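Local coordinates for PT26-6P (Thermococcus sp., PDB 2WB7), which is of unknown function but is encoded by a family of euryarchaeal mobile elements and combines immunoglobulin-like domains with a helical one, at residues G59-Y62 with G63-F67; G261-S264 with D265-I269. All coordinates share one frame; numbering follows the deposited sequence.

Interaction 1 (G59-Y62 with G63-F67); sequences GLIY and GFSAF
Tyr62 O is approached by two donors of Ser65, its hydroxyl and its backbone N-H. Ser65 OG donates the first bond, although its separation of 2.4 Å from Tyr62 O is too short to be trusted in detail at this resolution. The second is weak, with Ser65 N 3.4 Å from Tyr62 O and an N-H...O angle of 138°. Ser65 CB points toward the preceding segment, and OG, beside its own backbone N (chi1 -32°), is directed at that carbonyl oxygen. The same hydroxyl is also hydrogen-bonded to Ser264 N, so it has partners in both immunoglobulin-like domains.

Tyr62 to Ser65 form a type II' beta turn, the tight connection of the antiparallel hairpin made by strands 52-62 and 66-75 in the first immunoglobulin-like domain. Gly63 sits at the second position of the turn with a positive phi of 51°, a conformation for which glycine is well suited.

Behind the turn, the side chains of Ile61 and Phe67 meet across the hairpin in a CH-pi contact. Ile61 CD1 stands over one face of the Phe67 ring, 3.5 Å from its centroid and displaced somewhat toward the rim. The extended outer torsion of Ile61 (chi2 -179°) carries CD1 out to the ring, while its other branch, CG2, lies 4.1 Å from Phe67 CD2. The Phe67 side chain also touches Phe163 and Ile165 of strand 163-178 and Met128 of strand 120-129. Tyr62, the next residue after Ile61, sends its ring elsewhere, and the hydroxyl at its end is hydrogen-bonded to Tyr259 O.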
ATOM      1  N   GLY A  59       2.490  17.830   0.869  1.00 46.99           N
ATOM      2  CA  GLY A  59       1.066  18.026   1.072  1.00 47.21           C
ATOM      3  C   GLY A  59       0.419  16.718   1.488  1.00 47.57           C
ATOM      4  O   GLY A  59      -0.544  16.702   2.254  1.00 47.76           O
ATOM      5  N   LEU A  60       0.960  15.613   0.986  1.00 47.62           N
ATOM      6  CA  LEU A  60       0.505  14.290   1.385  1.00 47.69           C
ATOM      7  C   LEU A  60       1.650  13.404   1.911  1.00 47.20           C
ATOM      8  O   LEU A  60       2.678  13.208   1.242  1.00 47.34           O
ATOM      9  CB  LEU A  60      -0.170  13.611   0.200  1.00 48.28           C
ATOM     10  CG  LEU A  60      -0.735  12.233   0.525  1.00 50.22           C
ATOM     11  CD1 LEU A  60      -2.189  12.373   0.992  1.00 50.85           C
ATOM     12  CD2 LEU A  60      -0.603  11.277  -0.688  1.00 52.02           C
ATOM     13  N   ILE A  61       1.473  12.882   3.121  1.00 46.50           N
ATOM     14  CA  ILE A  61       2.355  11.856   3.669  1.00 45.77           C
ATOM     15  C   ILE A  61       1.493  10.624   3.876  1.00 45.43           C
ATOM     16  O   ILE A  61       0.455  10.691   4.531  1.00 45.28           O
ATOM     17  CB  ILE A  61       2.926  12.262   5.035  1.00 45.81           C
ATOM     18  CG1 ILE A  61       3.595  13.632   4.954  1.00 46.03           C
ATOM     19  CG2 ILE A  61       3.904  11.210   5.565  1.00 45.04           C
ATOM     20  CD1 ILE A  61       4.205  14.085   6.279  1.00 45.64           C
ATOM     21  N   TYR A  62       1.890   9.502   3.298  1.00 45.01           N
ATOM     22  CA  TYR A  62       1.125   8.298   3.522  1.00 44.82           C
ATOM     23  C   TYR A  62       1.647   7.564   4.755  1.00 43.73           C
ATOM     24  O   TYR A  62       2.845   7.296   4.873  1.00 43.20           O
ATOM     25  CB  TYR A  62       1.136   7.390   2.294  1.00 45.45           C
ATOM     26  CG  TYR A  62       0.324   6.134   2.507  1.00 48.52           C
ATOM     27  CD1 TYR A  62      -0.961   6.005   1.966  1.00 51.25           C
ATOM     28  CD2 TYR A  62       0.823   5.083   3.274  1.00 50.58           C
ATOM     29  CE1 TYR A  62      -1.722   4.851   2.175  1.00 52.07           C
ATOM     30  CE2 TYR A  62       0.072   3.931   3.495  1.00 52.44           C
ATOM     31  CZ  TYR A  62      -1.197   3.821   2.944  1.00 52.89           C
ATOM     32  OH  TYR A  62      -1.927   2.674   3.164  1.00 53.57           O
ATOM     33  N   GLY A  63       0.741   7.275   5.687  1.00 42.75           N
ATOM     34  CA  GLY A  63       1.052   6.454   6.860  1.00 41.46           C
ATOM     35  C   GLY A  63       2.274   6.871   7.659  1.00 40.55           C
ATOM     36  O   GLY A  63       2.401   8.018   8.060  1.00 40.81           O
ATOM     37  N   PHE A  64       3.186   5.936   7.889  1.00 39.37           N
ATOM     38  CA  PHE A  64       4.311   6.202   8.765  1.00 38.18           C
ATOM     39  C   PHE A  64       5.590   6.465   7.990  1.00 37.38           C
ATOM     40  O   PHE A  64       6.647   5.961   8.362  1.00 37.13           O
ATOM     41  CB  PHE A  64       4.533   5.028   9.718  1.00 38.37           C
ATOM     42  CG  PHE A  64       3.377   4.765  10.641  1.00 39.03           C
ATOM     43  CD1 PHE A  64       3.232   5.493  11.803  1.00 39.24           C
ATOM     44  CD2 PHE A  64       2.441   3.777  10.354  1.00 39.16           C
ATOM     45  CE1 PHE A  64       2.178   5.255  12.656  1.00 39.05           C
ATOM     46  CE2 PHE A  64       1.380   3.545  11.200  1.00 38.51           C
ATOM     47  CZ  PHE A  64       1.251   4.282  12.353  1.00 39.22           C
ATOM     48  N   SER A  65       5.511   7.254   6.924  1.00 36.74           N
ATOM     49  CA  SER A  65       6.705   7.543   6.128  1.00 36.33           C
ATOM     50  C   SER A  65       7.549   8.686   6.689  1.00 36.44           C
ATOM     51  O   SER A  65       7.089   9.523   7.460  1.00 35.89           O
ATOM     52  CB  SER A  65       6.346   7.863   4.687  1.00 35.88           C
ATOM     53  OG  SER A  65       5.205   7.151   4.290  1.00 36.21           O
ATOM     54  N   ALA A  66       8.810   8.690   6.293  1.00 36.92           N
ATOM     55  CA  ALA A  66       9.703   9.783   6.578  1.00 37.23           C
ATOM     56  C   ALA A  66       9.499  10.773   5.436  1.00 37.60           C
ATOM     57  O   ALA A  66       9.066  10.384   4.355  1.00 37.95           O
ATOM     58  CB  ALA A  66      11.128   9.277   6.618  1.00 36.79           C
ATOM     59  N   PHE A  67       9.778  12.048   5.656  1.00 37.99           N
ATOM     60  CA  PHE A  67       9.459  13.031   4.626  1.00 38.41           C
ATOM     61  C   PHE A  67      10.418  14.191   4.670  1.00 38.61           C
ATOM     62  O   PHE A  67      10.942  14.519   5.730  1.00 38.79           O
ATOM     63  CB  PHE A  67       8.027  13.528   4.802  1.00 38.36           C
ATOM     64  CG  PHE A  67       7.724  13.988   6.189  1.00 38.09           C
ATOM     65  CD1 PHE A  67       7.972  15.294   6.573  1.00 39.20           C
ATOM     66  CD2 PHE A  67       7.203  13.114   7.117  1.00 38.32           C
ATOM     67  CE1 PHE A  67       7.692  15.719   7.866  1.00 38.50           C
ATOM     68  CE2 PHE A  67       6.922  13.525   8.407  1.00 38.34           C
ATOM     69  CZ  PHE A  67       7.168  14.828   8.783  1.00 38.61           C
TER

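Interaction 2 (G261-S264 with D265-I269); sequences GALS and DFIII
The chain folds back at Ala262 to Asp265, where Ala262 O accepts Asp265 N at 2.9 Å and, more weakly, Phe266 N at 3.3 Å. The first of these donors stands well above the Ala262 carbonyl plane, whereas the N-H of Phe266 points at the oxygen almost straight, at 166°. The Asp265 carboxylate turns OD2 to within 3.4 Å of Ala262 CB; this oxygen is hydrogen-bonded to Ala66 N in the other immunoglobulin-like domain. A leucine in place of Asp265 would probably leave Ala66 N without its acceptor and put an apolar branch against Ala262 CB, disturbing the domain junction. Ala262 is itself the centre of an inverse gamma turn, and together these bends link strand 253-261 to strand 266-272, neighbours in the antiparallel sheet of the second immunoglobulin-like domain. Past the bend, Leu263 CD1 comes within 4.2 Å of Ile267 CG2, a glancing methyl-to-methyl contact. Ile267 CG2, beside its own backbone N and anti to the carbonyl carbon, is the branch that meets Leu263; the side chain also touches Ala28 and Thr32 of helix 21-34. The Phe266 side chain touches Ile373 and Leu375 of strand 370-379.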
ATOM      1  N   GLY A 261       2.459   1.482   6.657  1.00 32.05           N
ATOM      2  CA  GLY A 261       3.847   1.894   6.833  1.00 31.82           C
ATOM      3  C   GLY A 261       4.305   3.058   5.966  1.00 31.88           C
ATOM      4  O   GLY A 261       3.553   3.993   5.728  1.00 31.48           O
ATOM      5  N   ALA A 262       5.548   2.994   5.495  1.00 32.10           N
ATOM      6  CA  ALA A 262       6.173   4.117   4.809  1.00 32.63           C
ATOM      7  C   ALA A 262       5.923   4.095   3.301  1.00 33.06           C
ATOM      8  O   ALA A 262       6.854   4.098   2.497  1.00 33.03           O
ATOM      9  CB  ALA A 262       7.661   4.129   5.102  1.00 32.31           C
ATOM     10  N   LEU A 263       4.659   4.102   2.914  1.00 33.76           N
ATOM     11  CA  LEU A 263       4.322   3.930   1.509  1.00 34.68           C
ATOM     12  C   LEU A 263       4.820   5.070   0.626  1.00 35.32           C
ATOM     13  O   LEU A 263       5.037   4.875  -0.570  1.00 35.75           O
ATOM     14  CB  LEU A 263       2.817   3.724   1.317  1.00 34.61           C
ATOM     15  CG  LEU A 263       2.372   3.324  -0.093  1.00 34.52           C
ATOM     16  CD1 LEU A 263       2.943   1.968  -0.519  1.00 33.89           C
ATOM     17  CD2 LEU A 263       0.843   3.305  -0.147  1.00 34.42           C
ATOM     18  N   SER A 264       4.996   6.254   1.209  1.00 35.46           N
ATOM     19  CA  SER A 264       5.520   7.387   0.454  1.00 35.30           C
ATOM     20  C   SER A 264       7.001   7.200   0.124  1.00 35.26           C
ATOM     21  O   SER A 264       7.501   7.757  -0.847  1.00 35.19           O
ATOM     22  CB  SER A 264       5.332   8.671   1.245  1.00 35.15           C
ATOM     23  OG  SER A 264       3.960   8.966   1.442  1.00 35.79           O
ATOM     24  N   ASP A 265       7.704   6.423   0.936  1.00 35.17           N
ATOM     25  CA  ASP A 265       9.147   6.269   0.764  1.00 35.34           C
ATOM     26  C   ASP A 265       9.505   5.206  -0.273  1.00 35.77           C
ATOM     27  O   ASP A 265      10.378   5.430  -1.117  1.00 35.85           O
ATOM     28  CB  ASP A 265       9.815   5.934   2.093  1.00 35.04           C
ATOM     29  CG  ASP A 265       9.547   6.985   3.159  1.00 35.14           C
ATOM     30  OD1 ASP A 265       9.122   8.105   2.788  1.00 34.41           O
ATOM     31  OD2 ASP A 265       9.750   6.689   4.360  1.00 34.07           O
ATOM     32  N   PHE A 266       8.839   4.051  -0.196  1.00 35.92           N
ATOM     33  CA  PHE A 266       9.014   2.986  -1.176  1.00 36.06           C
ATOM     34  C   PHE A 266       7.773   2.120  -1.288  1.00 35.65           C
ATOM     35  O   PHE A 266       6.880   2.197  -0.447  1.00 36.05           O
ATOM     36  CB  PHE A 266      10.246   2.131  -0.867  1.00 36.47           C
ATOM     37  CG  PHE A 266      10.169   1.378   0.435  1.00 38.62           C
ATOM     38  CD1 PHE A 266       9.942   0.020   0.446  1.00 40.78           C
ATOM     39  CD2 PHE A 266      10.349   2.020   1.647  1.00 40.36           C
ATOM     40  CE1 PHE A 266       9.886  -0.673   1.649  1.00 42.62           C
ATOM     41  CE2 PHE A 266      10.298   1.333   2.838  1.00 40.70           C
ATOM     42  CZ  PHE A 266      10.067  -0.008   2.847  1.00 41.43           C
ATOM     43  N   ILE A 267       7.700   1.313  -2.336  1.00 34.93           N
ATOM     44  CA  ILE A 267       6.494   0.539  -2.588  1.00 34.72           C
ATOM     45  C   ILE A 267       6.809  -0.906  -2.926  1.00 34.29           C
ATOM     46  O   ILE A 267       7.937  -1.257  -3.276  1.00 34.35           O
ATOM     47  CB  ILE A 267       5.653   1.136  -3.728  1.00 34.77           C
ATOM     48  CG1 ILE A 267       6.212   0.717  -5.087  1.00 36.33           C
ATOM     49  CG2 ILE A 267       5.631   2.643  -3.642  1.00 35.24           C
ATOM     50  CD1 ILE A 267       5.563   1.437  -6.264  1.00 38.34           C
ATOM     51  N   ILE A 268       5.802  -1.751  -2.783  1.00 33.75           N
ATOM     52  CA  ILE A 268       5.913  -3.130  -3.187  1.00 33.23           C
ATOM     53  C   ILE A 268       4.817  -3.423  -4.195  1.00 33.29           C
ATOM     54  O   ILE A 268       3.629  -3.171  -3.932  1.00 33.58           O
ATOM     55  CB  ILE A 268       5.776  -4.070  -1.993  1.00 33.12           C
ATOM     56  CG1 ILE A 268       6.937  -3.862  -1.021  1.00 32.99           C
ATOM     57  CG2 ILE A 268       5.707  -5.517  -2.460  1.00 32.25           C
ATOM     58  CD1 ILE A 268       6.913  -4.833   0.160  1.00 33.42           C
ATOM     59  N   ILE A 269       5.206  -3.932  -5.361  1.00 32.63           N
ATOM     60  CA  ILE A 269       4.218  -4.401  -6.324  1.00 32.24           C
ATOM     61  C   ILE A 269       4.186  -5.924  -6.261  1.00 32.24           C
ATOM     62  O   ILE A 269       5.244  -6.567  -6.148  1.00 32.26           O
ATOM     63  CB  ILE A 269       4.535  -3.940  -7.758  1.00 32.09           C
ATOM     64  CG1 ILE A 269       4.362  -2.432  -7.875  1.00 31.69           C
ATOM     65  CG2 ILE A 269       3.615  -4.629  -8.739  1.00 31.91           C
ATOM     66  CD1 ILE A 269       3.070  -1.930  -7.270  1.00 31.56           C
TER

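How the interactions relate
Interaction 1 precedes interaction 2 along the chain, and their centres lie only 10 Å apart although about two hundred residues separate them. Each is a bend between two antiparallel strands, 52-62 and 66-75 in one sheet, 253-261 and 266-272 in another, and the sheets belong to different immunoglobulin-like domains. The two bends meet directly. Ser264 OG lies 2.8 Å from Tyr62 N and Gly261 O lies 2.9 Å from Phe64 N, both probable hydrogen bonds, and Leu263 packs on the Tyr62 ring. The pair therefore forms part of a buried junction of hydrogen bonds and packing between the two immunoglobulin-like domains, consistent with their fixed relative placement.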